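Local coordinates for putative nucleic acid-binding lipoprotein (Klebsiella pneumoniae subsp. pneumoniae MGH 78578, PDB 3F1Z), which is of unknown function, but as a putative lipoprotein with an OB-fold of the tRNA_anti-like family it may bind nucleic acid, at residues A[25-30]-A[45-50]; A[30-35]-A[50-55]; A[35-40]-A[84-89]; A[114-119]-A[125-130]. All coordinates share one frame; numbering follows the deposited sequence. Where two conformers were deposited one is given.

Contact 1 (A[25-30]-A[45-50]); sequences QTYSVA and SDYLGK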
loop_
_atom_site.group_PDB
_atom_site.type_symbol
_atom_site.label_atom_id
_atom_site.label_comp_id
_atom_site.label_asym_id
_atom_site.label_seq_id
_atom_site.Cartn_x
_atom_site.Cartn_y
_atom_site.Cartn_z
ATOM N N GLN A 25 4.089 4.766 -13.213
ATOM C CA GLN A 25 3.226 3.739 -13.788
ATOM C C GLN A 25 2.308 3.231 -12.661
ATOM O O GLN A 25 2.715 3.137 -11.515
ATOM C CB GLN A 25 4.074 2.573 -14.367
ATOM C CG GLN A 25 4.964 1.789 -13.274
ATOM C CD GLN A 25 6.051 0.776 -13.827
ATOM O OE1 GLN A 25 5.704 -0.301 -14.343
ATOM N NE2 GLN A 25 7.353 1.098 -13.622
ATOM N N THR A 26 1.060 2.934 -12.976
ATOM C CA THR A 26 0.124 2.389 -12.013
ATOM C C THR A 26 0.134 0.860 -12.069
ATOM O O THR A 26 -0.066 0.297 -13.098
ATOM C CB THR A 26 -1.286 2.829 -12.317
ATOM O OG1 THR A 26 -1.382 4.261 -12.195
ATOM C CG2 THR A 26 -2.260 2.169 -11.336
ATOM N N TYR A 27 0.387 0.197 -10.949
ATOM C CA TYR A 27 0.347 -1.255 -10.893
ATOM C C TYR A 27 -1.026 -1.707 -10.467
ATOM O O TYR A 27 -1.724 -1.007 -9.721
ATOM C CB TYR A 27 1.240 -1.776 -9.767
ATOM C CG TYR A 27 2.753 -1.711 -9.918
ATOM C CD1 TYR A 27 3.454 -0.543 -9.675
ATOM C CD2 TYR A 27 3.485 -2.857 -10.226
ATOM C CE1 TYR A 27 4.839 -0.503 -9.750
ATOM C CE2 TYR A 27 4.887 -2.836 -10.304
ATOM C CZ TYR A 27 5.551 -1.660 -10.051
ATOM O OH TYR A 27 6.922 -1.627 -10.145
ATOM N N SER A 28 -1.425 -2.892 -10.912
ATOM C CA SER A 28 -2.574 -3.498 -10.281
ATOM C C SER A 28 -1.999 -4.239 -9.044
ATOM O O SER A 28 -0.776 -4.440 -8.904
ATOM C CB SER A 28 -3.235 -4.477 -11.197
ATOM O OG SER A 28 -2.354 -5.533 -11.386
ATOM N N VAL A 29 -2.855 -4.663 -8.140
ATOM C CA VAL A 29 -2.353 -5.399 -6.993
ATOM C C VAL A 29 -1.667 -6.695 -7.469
ATOM O O VAL A 29 -0.624 -7.054 -6.958
ATOM C CB VAL A 29 -3.469 -5.667 -5.989
ATOM C CG1 VAL A 29 -3.036 -6.727 -4.903
ATOM C CG2 VAL A 29 -3.976 -4.290 -5.414
ATOM N N ALA A 30 -2.241 -7.375 -8.451
ATOM C CA ALA A 30 -1.637 -8.604 -8.984
ATOM C C ALA A 30 -0.266 -8.308 -9.529
ATOM O O ALA A 30 0.661 -9.084 -9.324
ATOM C CB ALA A 30 -2.488 -9.241 -10.082
ATOM N N SER A 45 14.165 -7.095 -1.690
ATOM C CA SER A 45 15.458 -6.490 -1.902
ATOM C C SER A 45 15.500 -5.562 -3.158
ATOM O O SER A 45 16.093 -4.473 -3.116
ATOM C CB SER A 45 16.461 -7.613 -1.984
ATOM O OG SER A 45 17.704 -7.092 -2.233
ATOM N N ASP A 46 14.842 -5.982 -4.249
ATOM C CA ASP A 46 14.811 -5.201 -5.470
ATOM C C ASP A 46 14.020 -3.918 -5.285
ATOM O O ASP A 46 14.372 -2.911 -5.864
ATOM C CB ASP A 46 14.209 -5.995 -6.647
ATOM C CG ASP A 46 15.102 -7.125 -7.127
ATOM O OD1 ASP A 46 16.305 -7.158 -6.805
ATOM O OD2 ASP A 46 14.606 -8.005 -7.852
ATOM N N TYR A 47 12.945 -3.962 -4.506
ATOM C CA TYR A 47 12.084 -2.797 -4.259
ATOM C C TYR A 47 12.447 -1.929 -3.046
ATOM O O TYR A 47 11.810 -0.889 -2.836
ATOM C CB TYR A 47 10.617 -3.248 -4.079
ATOM C CG TYR A 47 9.856 -3.473 -5.367
ATOM C CD1 TYR A 47 9.333 -2.412 -6.054
ATOM C CD2 TYR A 47 9.651 -4.745 -5.885
ATOM C CE1 TYR A 47 8.665 -2.577 -7.250
ATOM C CE2 TYR A 47 8.973 -4.929 -7.075
ATOM C CZ TYR A 47 8.468 -3.820 -7.761
ATOM O OH TYR A 47 7.757 -3.947 -8.948
ATOM N N LEU A 48 13.426 -2.354 -2.245
ATOM C CA LEU A 48 13.753 -1.666 -0.980
ATOM C C LEU A 48 13.957 -0.157 -1.136
ATOM O O LEU A 48 14.821 0.272 -1.832
ATOM C CB LEU A 48 15.009 -2.270 -0.326
ATOM C CG LEU A 48 15.328 -1.744 1.088
ATOM C CD1 LEU A 48 14.139 -1.961 2.048
ATOM C CD2 LEU A 48 16.629 -2.295 1.679
ATOM N N GLY A 49 13.165 0.641 -0.453
ATOM C CA GLY A 49 13.264 2.091 -0.579
ATOM C C GLY A 49 12.488 2.714 -1.750
ATOM O O GLY A 49 12.425 3.921 -1.842
ATOM N N LYS A 50 11.889 1.917 -2.627
ATOM C CA LYS A 50 11.219 2.452 -3.793
ATOM C C LYS A 50 9.750 2.738 -3.541
ATOM O O LYS A 50 9.116 2.175 -2.640
ATOM C CB LYS A 50 11.352 1.482 -4.956
ATOM C CG LYS A 50 12.802 1.147 -5.261
ATOM C CD LYS A 50 12.975 0.538 -6.655
ATOM C CE LYS A 50 14.425 0.102 -6.930
ATOM N NZ LYS A 50 15.379 1.083 -6.354
#

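Contact 2 (A[30-35]-A[50-55]); sequences AQFLQP and KWVKVR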
loop_
_atom_site.group_PDB
_atom_site.type_symbol
_atom_site.label_atom_id
_atom_site.label_comp_id
_atom_site.label_asym_id
_atom_site.label_seq_id
_atom_site.Cartn_x
_atom_site.Cartn_y
_atom_site.Cartn_z
ATOM N N ALA A 30 -2.241 -7.375 -8.451
ATOM C CA ALA A 30 -1.637 -8.604 -8.984
ATOM C C ALA A 30 -0.266 -8.308 -9.529
ATOM O O ALA A 30 0.661 -9.084 -9.324
ATOM C CB ALA A 30 -2.488 -9.241 -10.082
ATOM N N GLN A 31 -0.145 -7.196 -10.248
ATOM C CA GLN A 31 1.155 -6.882 -10.859
ATOM C C GLN A 31 2.238 -6.632 -9.832
ATOM O O GLN A 31 3.302 -7.174 -9.921
ATOM C CB GLN A 31 1.057 -5.740 -11.852
ATOM C CG GLN A 31 0.363 -6.174 -13.100
ATOM C CD GLN A 31 -0.089 -4.999 -13.994
ATOM O OE1 GLN A 31 -0.436 -3.894 -13.516
ATOM N NE2 GLN A 31 -0.136 -5.259 -15.278
ATOM N N PHE A 32 1.949 -5.815 -8.848
ATOM C CA PHE A 32 2.923 -5.513 -7.845
ATOM C C PHE A 32 3.283 -6.738 -6.992
ATOM O O PHE A 32 4.433 -6.888 -6.583
ATOM C CB PHE A 32 2.432 -4.380 -6.963
ATOM C CG PHE A 32 3.325 -4.121 -5.808
ATOM C CD1 PHE A 32 4.617 -3.726 -6.020
ATOM C CD2 PHE A 32 2.884 -4.285 -4.531
ATOM C CE1 PHE A 32 5.436 -3.479 -5.003
ATOM C CE2 PHE A 32 3.721 -4.057 -3.484
ATOM C CZ PHE A 32 5.007 -3.652 -3.720
ATOM N N LEU A 33 2.316 -7.596 -6.707
ATOM C CA LEU A 33 2.589 -8.781 -5.892
ATOM C C LEU A 33 3.220 -9.945 -6.651
ATOM O O LEU A 33 3.772 -10.860 -6.038
ATOM C CB LEU A 33 1.340 -9.242 -5.138
ATOM C CG LEU A 33 0.810 -8.243 -4.093
ATOM C CD1 LEU A 33 -0.318 -8.918 -3.324
ATOM C CD2 LEU A 33 1.819 -7.758 -3.138
ATOM N N GLN A 34 3.204 -9.915 -7.954
ATOM C CA GLN A 34 3.746 -11.045 -8.720
ATOM C C GLN A 34 5.181 -11.451 -8.329
ATOM O O GLN A 34 5.436 -12.607 -8.069
ATOM C CB GLN A 34 3.625 -10.788 -10.225
ATOM C CG GLN A 34 4.194 -11.867 -11.141
ATOM C CD GLN A 34 3.571 -13.264 -10.913
ATOM O OE1 GLN A 34 2.408 -13.388 -10.468
ATOM N NE2 GLN A 34 4.357 -14.335 -11.226
ATOM N N PRO A 35 6.104 -10.495 -8.257
ATOM C CA PRO A 35 7.474 -10.830 -7.866
ATOM C C PRO A 35 7.573 -11.391 -6.451
ATOM O O PRO A 35 8.399 -12.236 -6.223
ATOM C CB PRO A 35 8.218 -9.476 -7.940
ATOM C CG PRO A 35 7.367 -8.619 -8.714
ATOM C CD PRO A 35 5.959 -9.051 -8.506
ATOM N N LYS A 50 11.889 1.917 -2.627
ATOM C CA LYS A 50 11.219 2.452 -3.793
ATOM C C LYS A 50 9.750 2.738 -3.541
ATOM O O LYS A 50 9.116 2.175 -2.640
ATOM C CB LYS A 50 11.352 1.482 -4.956
ATOM C CG LYS A 50 12.802 1.147 -5.261
ATOM C CD LYS A 50 12.975 0.538 -6.655
ATOM C CE LYS A 50 14.425 0.102 -6.930
ATOM N NZ LYS A 50 15.379 1.083 -6.354
ATOM N N TRP A 51 9.199 3.612 -4.360
ATOM C CA TRP A 51 7.815 3.995 -4.229
ATOM C C TRP A 51 7.041 3.349 -5.337
ATOM O O TRP A 51 7.503 3.313 -6.448
ATOM C CB TRP A 51 7.699 5.511 -4.338
ATOM C CG TRP A 51 8.369 6.252 -3.209
ATOM C CD1 TRP A 51 9.686 6.636 -3.153
ATOM C CD2 TRP A 51 7.763 6.706 -1.994
ATOM N NE1 TRP A 51 9.927 7.310 -1.973
ATOM C CE2 TRP A 51 8.767 7.360 -1.244
ATOM C CE3 TRP A 51 6.479 6.610 -1.463
ATOM C CZ2 TRP A 51 8.524 7.916 0.017
ATOM C CZ3 TRP A 51 6.226 7.157 -0.203
ATOM C CH2 TRP A 51 7.245 7.816 0.519
ATOM N N VAL A 52 5.859 2.835 -5.033
ATOM C CA VAL A 52 5.017 2.256 -6.034
ATOM C C VAL A 52 3.624 2.863 -5.929
ATOM O O VAL A 52 3.209 3.254 -4.850
ATOM C CB VAL A 52 4.997 0.721 -5.937
ATOM C CG1 VAL A 52 6.427 0.151 -6.259
ATOM C CG2 VAL A 52 4.471 0.270 -4.611
ATOM N N LYS A 53 2.930 2.944 -7.063
ATOM C CA LYS A 53 1.571 3.483 -7.165
ATOM C C LYS A 53 0.667 2.307 -7.549
ATOM O O LYS A 53 0.762 1.758 -8.667
ATOM C CB LYS A 53 1.543 4.621 -8.201
ATOM C CG LYS A 53 0.218 5.329 -8.260
ATOM C CD LYS A 53 0.258 6.669 -8.984
ATOM C CE LYS A 53 0.214 6.551 -10.461
ATOM N NZ LYS A 53 0.005 7.900 -11.096
ATOM N N VAL A 54 -0.167 1.869 -6.612
ATOM C CA VAL A 54 -0.981 0.638 -6.793
ATOM C C VAL A 54 -2.460 0.981 -6.755
ATOM O O VAL A 54 -2.915 1.720 -5.883
ATOM C CB VAL A 54 -0.661 -0.408 -5.704
ATOM C CG1 VAL A 54 -1.441 -1.754 -5.933
ATOM C CG2 VAL A 54 0.830 -0.672 -5.629
ATOM N N ARG A 55 -3.206 0.433 -7.712
ATOM C CA ARG A 55 -4.642 0.664 -7.847
ATOM C C ARG A 55 -5.366 -0.611 -7.455
ATOM O O ARG A 55 -4.896 -1.703 -7.764
ATOM C CB ARG A 55 -4.936 1.034 -9.284
ATOM C CG ARG A 55 -6.384 1.250 -9.653
ATOM C CD ARG A 55 -6.396 1.844 -11.047
ATOM N NE ARG A 55 -7.723 2.148 -11.529
ATOM C CZ ARG A 55 -8.483 1.247 -12.095
ATOM N NH1 ARG A 55 -8.007 0.045 -12.211
ATOM N NH2 ARG A 55 -9.687 1.527 -12.523
#

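Contact 3 (A[35-40]-A[84-89]); sequences PFTLNP and TDKRLT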
loop_
_atom_site.group_PDB
_atom_site.type_symbol
_atom_site.label_atom_id
_atom_site.label_comp_id
_atom_site.label_asym_id
_atom_site.label_seq_id
_atom_site.Cartn_x
_atom_site.Cartn_y
_atom_site.Cartn_z
ATOM N N PRO A 35 6.104 -10.495 -8.257
ATOM C CA PRO A 35 7.474 -10.830 -7.866
ATOM C C PRO A 35 7.573 -11.391 -6.451
ATOM O O PRO A 35 8.399 -12.236 -6.223
ATOM C CB PRO A 35 8.218 -9.476 -7.940
ATOM C CG PRO A 35 7.367 -8.619 -8.714
ATOM C CD PRO A 35 5.959 -9.051 -8.506
ATOM N N PHE A 36 6.750 -10.888 -5.527
ATOM C CA PHE A 36 6.735 -11.385 -4.141
ATOM C C PHE A 36 6.201 -12.817 -4.084
ATOM O O PHE A 36 6.574 -13.624 -3.205
ATOM C CB PHE A 36 5.922 -10.453 -3.212
ATOM C CG PHE A 36 6.549 -9.067 -3.036
ATOM C CD1 PHE A 36 6.302 -8.058 -3.941
ATOM C CD2 PHE A 36 7.425 -8.816 -1.995
ATOM C CE1 PHE A 36 6.908 -6.827 -3.792
ATOM C CE2 PHE A 36 8.033 -7.596 -1.833
ATOM C CZ PHE A 36 7.802 -6.601 -2.721
ATOM N N THR A 37 5.340 -13.146 -5.021
ATOM C CA THR A 37 4.778 -14.498 -5.102
ATOM C C THR A 37 5.899 -15.472 -5.511
ATOM O O THR A 37 5.970 -16.586 -5.009
ATOM C CB THR A 37 3.541 -14.499 -6.075
ATOM O OG1 THR A 37 2.544 -13.581 -5.545
ATOM C CG2 THR A 37 2.942 -15.903 -6.275
ATOM N N LEU A 38 6.794 -15.028 -6.380
ATOM C CA LEU A 38 7.923 -15.843 -6.831
ATOM C C LEU A 38 9.052 -15.993 -5.756
ATOM O O LEU A 38 9.608 -17.072 -5.547
ATOM C CB LEU A 38 8.508 -15.235 -8.092
ATOM C CG LEU A 38 8.126 -15.836 -9.441
ATOM C CD1 LEU A 38 6.682 -16.367 -9.532
ATOM C CD2 LEU A 38 8.448 -14.835 -10.609
ATOM N N ASN A 39 9.391 -14.892 -5.110
ATOM C CA ASN A 39 10.448 -14.860 -4.132
ATOM C C ASN A 39 10.424 -13.495 -3.411
ATOM O O ASN A 39 10.952 -12.517 -3.914
ATOM C CB ASN A 39 11.793 -15.092 -4.810
ATOM C CG ASN A 39 12.910 -15.243 -3.815
ATOM O OD1 ASN A 39 12.894 -14.604 -2.732
ATOM N ND2 ASN A 39 13.844 -16.137 -4.120
ATOM N N PRO A 40 9.794 -13.431 -2.237
ATOM C CA PRO A 40 9.698 -12.205 -1.479
ATOM C C PRO A 40 11.025 -11.699 -0.977
ATOM O O PRO A 40 11.162 -10.518 -0.787
ATOM C CB PRO A 40 8.823 -12.573 -0.281
ATOM C CG PRO A 40 8.391 -13.952 -0.488
ATOM C CD PRO A 40 9.159 -14.570 -1.555
ATOM N N THR A 84 -5.629 -11.812 -8.381
ATOM C CA THR A 84 -4.934 -12.560 -7.313
ATOM C C THR A 84 -5.846 -12.461 -6.106
ATOM O O THR A 84 -6.625 -11.521 -6.008
ATOM C CB THR A 84 -3.551 -12.016 -6.908
ATOM O OG1 THR A 84 -3.051 -12.791 -5.812
ATOM C CG2 THR A 84 -3.610 -10.558 -6.454
ATOM N N ASP A 85 -5.771 -13.423 -5.199
ATOM C CA ASP A 85 -6.572 -13.372 -3.968
ATOM C C ASP A 85 -5.791 -12.754 -2.807
ATOM O O ASP A 85 -6.327 -12.537 -1.730
ATOM C CB ASP A 85 -7.169 -14.754 -3.598
ATOM C CG ASP A 85 -6.169 -15.940 -3.740
ATOM O OD1 ASP A 85 -4.938 -15.769 -3.504
ATOM O OD2 ASP A 85 -6.659 -17.073 -4.069
ATOM N N LYS A 86 -4.528 -12.433 -3.045
ATOM C CA LYS A 86 -3.706 -11.844 -2.034
ATOM C C LYS A 86 -4.033 -10.365 -1.864
ATOM O O LYS A 86 -4.308 -9.669 -2.836
ATOM C CB LYS A 86 -2.227 -12.026 -2.379
ATOM C CG LYS A 86 -1.767 -13.473 -2.318
ATOM C CD LYS A 86 -0.250 -13.617 -2.606
ATOM C CE LYS A 86 0.142 -15.111 -2.619
ATOM N NZ LYS A 86 1.546 -15.346 -3.084
ATOM N N ARG A 87 -3.982 -9.883 -0.626
ATOM C CA ARG A 87 -4.263 -8.498 -0.339
ATOM C C ARG A 87 -2.991 -7.702 -0.093
ATOM O O ARG A 87 -1.966 -8.243 0.365
ATOM C CB ARG A 87 -5.118 -8.386 0.908
ATOM C CG ARG A 87 -6.380 -9.241 0.975
ATOM C CD ARG A 87 -7.154 -9.318 -0.332
ATOM N NE ARG A 87 -8.584 -9.561 -0.097
ATOM C CZ ARG A 87 -9.408 -10.195 -0.920
ATOM N NH1 ARG A 87 -8.957 -10.757 -2.036
ATOM N NH2 ARG A 87 -10.682 -10.311 -0.586
ATOM N N LEU A 88 -3.054 -6.403 -0.372
ATOM C CA LEU A 88 -1.932 -5.527 -0.117
ATOM C C LEU A 88 -2.384 -4.589 1.011
ATOM O O LEU A 88 -3.535 -4.114 0.984
ATOM C CB LEU A 88 -1.624 -4.758 -1.380
ATOM C CG LEU A 88 -0.527 -3.701 -1.330
ATOM C CD1 LEU A 88 0.821 -4.322 -1.026
ATOM C CD2 LEU A 88 -0.534 -2.940 -2.651
ATOM N N THR A 89 -1.521 -4.328 1.991
ATOM C CA THR A 89 -1.878 -3.428 3.070
ATOM C C THR A 89 -0.945 -2.231 3.038
ATOM O O THR A 89 0.188 -2.336 2.558
ATOM C CB THR A 89 -1.718 -4.073 4.443
ATOM O OG1 THR A 89 -0.347 -4.556 4.538
ATOM C CG2 THR A 89 -2.719 -5.237 4.652
#

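Contact 4 (A[114-119]-A[125-130]); sequences QVHQVQ and TLQNPK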
loop_
_atom_site.group_PDB
_atom_site.type_symbol
_atom_site.label_atom_id
_atom_site.label_comp_id
_atom_site.label_asym_id
_atom_site.label_seq_id
_atom_site.Cartn_x
_atom_site.Cartn_y
_atom_site.Cartn_z
ATOM N N GLN A 114 5.710 3.319 -0.005
ATOM C CA GLN A 114 7.126 2.962 -0.053
ATOM C C GLN A 114 7.391 1.579 0.487
ATOM O O GLN A 114 6.830 1.189 1.506
ATOM C CB GLN A 114 7.939 3.971 0.722
ATOM C CG GLN A 114 9.433 3.808 0.523
ATOM C CD GLN A 114 10.254 4.862 1.244
ATOM O OE1 GLN A 114 9.894 5.296 2.345
ATOM N NE2 GLN A 114 11.365 5.258 0.645
ATOM N N VAL A 115 8.253 0.823 -0.198
ATOM C CA VAL A 115 8.610 -0.524 0.251
ATOM C C VAL A 115 9.747 -0.459 1.240
ATOM O O VAL A 115 10.820 0.094 0.972
ATOM C CB VAL A 115 9.039 -1.447 -0.905
ATOM C CG1 VAL A 115 9.407 -2.834 -0.372
ATOM C CG2 VAL A 115 7.929 -1.560 -1.960
ATOM N N HIS A 116 9.460 -0.955 2.432
ATOM C CA HIS A 116 10.436 -1.105 3.507
ATOM C C HIS A 116 10.703 -2.593 3.562
ATOM O O HIS A 116 10.070 -3.367 2.827
ATOM C CB HIS A 116 9.854 -0.570 4.819
ATOM C CG HIS A 116 9.826 0.925 4.881
ATOM N ND1 HIS A 116 9.609 1.619 6.052
ATOM C CD2 HIS A 116 10.026 1.858 3.920
ATOM C CE1 HIS A 116 9.624 2.918 5.799
ATOM N NE2 HIS A 116 9.907 3.093 4.518
ATOM N N GLN A 117 11.634 -3.009 4.397
ATOM C CA GLN A 117 12.003 -4.425 4.439
ATOM C C GLN A 117 10.791 -5.309 4.813
ATOM O O GLN A 117 10.017 -4.975 5.702
ATOM C CB GLN A 117 13.195 -4.660 5.393
ATOM C CG GLN A 117 13.886 -6.032 5.170
ATOM C CD GLN A 117 14.747 -6.120 3.884
ATOM O OE1 GLN A 117 14.336 -6.698 2.859
ATOM N NE2 GLN A 117 15.937 -5.538 3.944
ATOM N N VAL A 118 10.614 -6.405 4.082
ATOM C CA VAL A 118 9.541 -7.367 4.332
ATOM C C VAL A 118 10.074 -8.567 5.135
ATOM O O VAL A 118 10.857 -9.350 4.621
ATOM C CB VAL A 118 8.980 -7.845 3.014
ATOM C CG1 VAL A 118 7.805 -8.855 3.214
ATOM C CG2 VAL A 118 8.535 -6.640 2.189
ATOM N N GLN A 119 9.693 -8.665 6.401
ATOM C CA GLN A 119 10.065 -9.785 7.281
ATOM C C GLN A 119 8.838 -10.390 7.928
ATOM O O GLN A 119 7.889 -9.714 8.182
ATOM C CB GLN A 119 11.027 -9.363 8.409
ATOM C CG GLN A 119 12.244 -8.590 7.904
ATOM C CD GLN A 119 13.486 -8.661 8.809
ATOM O OE1 GLN A 119 14.604 -8.744 8.311
ATOM N NE2 GLN A 119 13.291 -8.683 10.115
ATOM N N THR A 125 3.841 -4.459 3.562
ATOM C CA THR A 125 2.919 -3.448 4.042
ATOM C C THR A 125 3.598 -2.148 3.613
ATOM O O THR A 125 4.701 -1.827 4.075
ATOM C CB THR A 125 2.716 -3.501 5.564
ATOM O OG1 THR A 125 2.124 -4.760 5.903
ATOM C CG2 THR A 125 1.770 -2.384 5.990
ATOM N N LEU A 126 2.978 -1.453 2.672
ATOM C CA LEU A 126 3.519 -0.216 2.147
ATOM C C LEU A 126 3.435 0.885 3.225
ATOM O O LEU A 126 2.432 0.983 3.944
ATOM C CB LEU A 126 2.824 0.180 0.841
ATOM C CG LEU A 126 3.143 -0.766 -0.324
ATOM C CD1 LEU A 126 2.473 -0.314 -1.618
ATOM C CD2 LEU A 126 4.634 -0.852 -0.524
ATOM N N GLN A 127 4.519 1.647 3.335
ATOM C CA GLN A 127 4.716 2.668 4.348
ATOM C C GLN A 127 4.644 4.069 3.749
ATOM O O GLN A 127 4.788 4.221 2.544
ATOM C CB GLN A 127 6.117 2.467 4.959
ATOM C CG GLN A 127 6.326 1.063 5.503
ATOM C CD GLN A 127 5.399 0.740 6.663
ATOM O OE1 GLN A 127 5.156 1.593 7.509
ATOM N NE2 GLN A 127 4.877 -0.490 6.712
ATOM N N ASN A 128 4.480 5.081 4.618
ATOM C CA ASN A 128 4.391 6.527 4.226
ATOM C C ASN A 128 3.487 6.794 3.036
ATOM O O ASN A 128 3.840 7.493 2.133
ATOM C CB ASN A 128 5.764 7.090 3.966
ATOM C CG ASN A 128 6.652 6.977 5.178
ATOM O OD1 ASN A 128 6.280 7.413 6.291
ATOM N ND2 ASN A 128 7.848 6.383 4.993
ATOM N N PRO A 129 2.296 6.220 3.048
ATOM C CA PRO A 129 1.506 6.299 1.861
ATOM C C PRO A 129 0.852 7.593 1.598
ATOM O O PRO A 129 0.680 8.397 2.513
ATOM C CB PRO A 129 0.426 5.226 2.074
ATOM C CG PRO A 129 0.695 4.621 3.361
ATOM C CD PRO A 129 1.646 5.440 4.103
ATOM N N LYS A 130 0.398 7.744 0.361
ATOM C CA LYS A 130 -0.289 8.964 -0.080
ATOM C C LYS A 130 -1.425 8.561 -1.023
ATOM O O LYS A 130 -1.193 7.869 -2.029
ATOM C CB LYS A 130 0.707 9.890 -0.782
ATOM C CG LYS A 130 0.182 11.257 -1.153
ATOM C CD LYS A 130 1.164 11.987 -2.171
ATOM C CE LYS A 130 0.810 13.455 -2.521
ATOM N NZ LYS A 130 1.938 14.047 -3.447
HETATM O O HOH W 1 6.959 -2.428 2.876
#

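Contact 1 (A[25-30]-A[45-50])
The Tyr47 ring meets the hydroxyl of Tyr27 at its edge, close to the ring plane, and its phenol oxygen completes the meeting: Tyr27 OH and Tyr47 OH form a hydrogen bond of 2.7 Å. Both tyrosines hold CG anti to the carbonyl carbon, beside the backbone N (chi1 -72° for Tyr27, -82° for Tyr47), which sends the rings toward each other from opposite directions. Tyr27 CZ and Tyr47 CE1 are 4.3 Å apart, and the rings meet by their hydroxyl ends without overlapping. Further in, the Tyr47 ring makes an edge-to-face contact with Phe32 and touches Val52 and Val115. Tyrosine suits both places because a long apolar ring can lie against the protein while its hydroxyl finds a polar partner near the surface. In the OB-fold sheet, strand 26-28 runs parallel to strand 51-65, and helices 29-38 and 40-47 connect them; the tyrosine pair spans from the first of these strands to the end of the second helix. Ser28 and Gln31 form a capping box at the start of helix 29-38, with Gln31 OE1 accepting from Ser28 N. Beyond Tyr47 the chain reverses in a type II turn, closed by Lys50 N to Tyr47 O at 2.8 Å, with Gly49 at the position whose positive phi (85°) glycine adopts most easily.

Contact 2 (A[30-35]-A[50-55])
Phe32 leans from helix 29-38 onto Val52 and Val54 of strand 51-65, and its contacts can be traced outward from the backbone. Its CB lies 4.3 Å from Val54 CG2, at the point where the two backbones are nearest. With CG anti to the backbone N (chi1 173°), the ring is carried along the strand toward Val52. There CE1 sits 3.9 Å from Val52 CG2 and 4.0 Å from Val52 CG1, touching both branches of the valine, and CZ follows at 4.1 Å from Val52 CG2. That methyl stands over one ring face, displaced toward the rim, in a CH-pi contact 4.2 Å from the centroid of the Phe32 ring and 21° off its normal. Elsewhere on the ring, Phe32 CE2 packs 3.8 Å from Leu88 CD1. A flat ring suits this place because it can bring a broad surface against small branched side chains, and valine suits a strand because its branching at CB is easily accommodated there. Lys53, between the two valines, turns its chain the other way, its NZ bonding to Val21 O. Phe32, Val52 and Val54 are all buried; Tyr47, Phe36 and Pro124 add further neighbours round Phe32. The arrangement is a helix packed on one face of the sheet through strand 51-65, closing part of the hydrophobic core of the OB-fold barrel.

Contact 3 (A[35-40]-A[84-89])
Thr37 and Lys86 carry this contact between the last turn of helix 29-38 and the loop leading into strand 88-93. Lys86 NZ donates a hydrogen bond of 3.2 Å to Thr37 OG1, and the same nitrogen lies 3.5 Å from Thr37 CG2, so the ammonium group rests against both branches of the threonine. Lys86 reaches this far because its chain is extended all the way beyond CG. Its aliphatic part is used as well: the stem packs on Leu33, one helical turn before Thr37, and the side chain also touches Ile123. A long lysine therefore suits the spot, greasy along its stem and polar at its end. On the helix, Thr37 has its OG1 beside the backbone N (chi1 -60°), a position from which the hydroxyl also bonds back to Leu33 O. Since a carbonyl oxygen can only accept, the hydroxyl donates to Leu33 O and accepts from Lys86 NZ. The backbone before the lysine is shaped by an ST turn, in which Lys86 N donates to Thr84 OG1 at 3.2 Å in a nearly straight bond of 171°. The chemistry implies a modest surface tether, one bond from an ammonium to a neutral hydroxyl, though the positive charge near the C-terminal end of the helix may interact favourably with the helix dipole.

Contact 4 (A[114-119]-A[125-130])
Gln114 and Gln127 form an antiparallel hydrogen-bonded pair, with Gln114 N to Gln127 O at 2.9 Å and Gln127 N to Gln114 O at 3.0 Å. Next along, a water accepts from His116 N and donates to Thr125 O, continuing the link where direct pairing has stopped. Gln127 CG lies over one face of the His116 ring, 3.6 Å from its centroid, a CH-pi contact made by the methylene stem. Gln127 is bent at chi2 (-64°), and its NE2 turns back to donate to Thr125 O; glutamine suits the place by joining an apolar stem to an amide able to bond. His116 NE2 donates at 3.1 Å to Gln114 OE1, which lies near the imidazole plane, while Gln114 NE2 bonds to Gly49 O; the long amide thus serves two partners. Val115 CG2 and Leu126 CD2, from branched apolar chains fit for burial, meet at 3.7 Å on the buried side. Leu126 reaches on to Val52 of strand 51-65 and Phe90 of strand 88-93, whereas after the corner at Asn128 the chain joins strand 108-114 through strand 129-131.

Contacts 1 and 2 are near neighbours, their centres about 4 Å apart, sharing Ala30, Lys50 and helix 29-38. Contact 3 uses the same helix and lies about 9 Å from contact 2, centre to centre, with Leu88 packing against Val54 between them. Contact 4 is the last in the chain, with its centre about 14 Å from that of contact 3, yet strands 88-93 and 125-127 lie side by side and join them. Segments of contacts 1, 2 and 3 alternate along the chain, whereas contact 4 follows all of them. All four reach the same curled sheet, so the early helices, the strands and the late loop are tied together into one compact OB-fold domain.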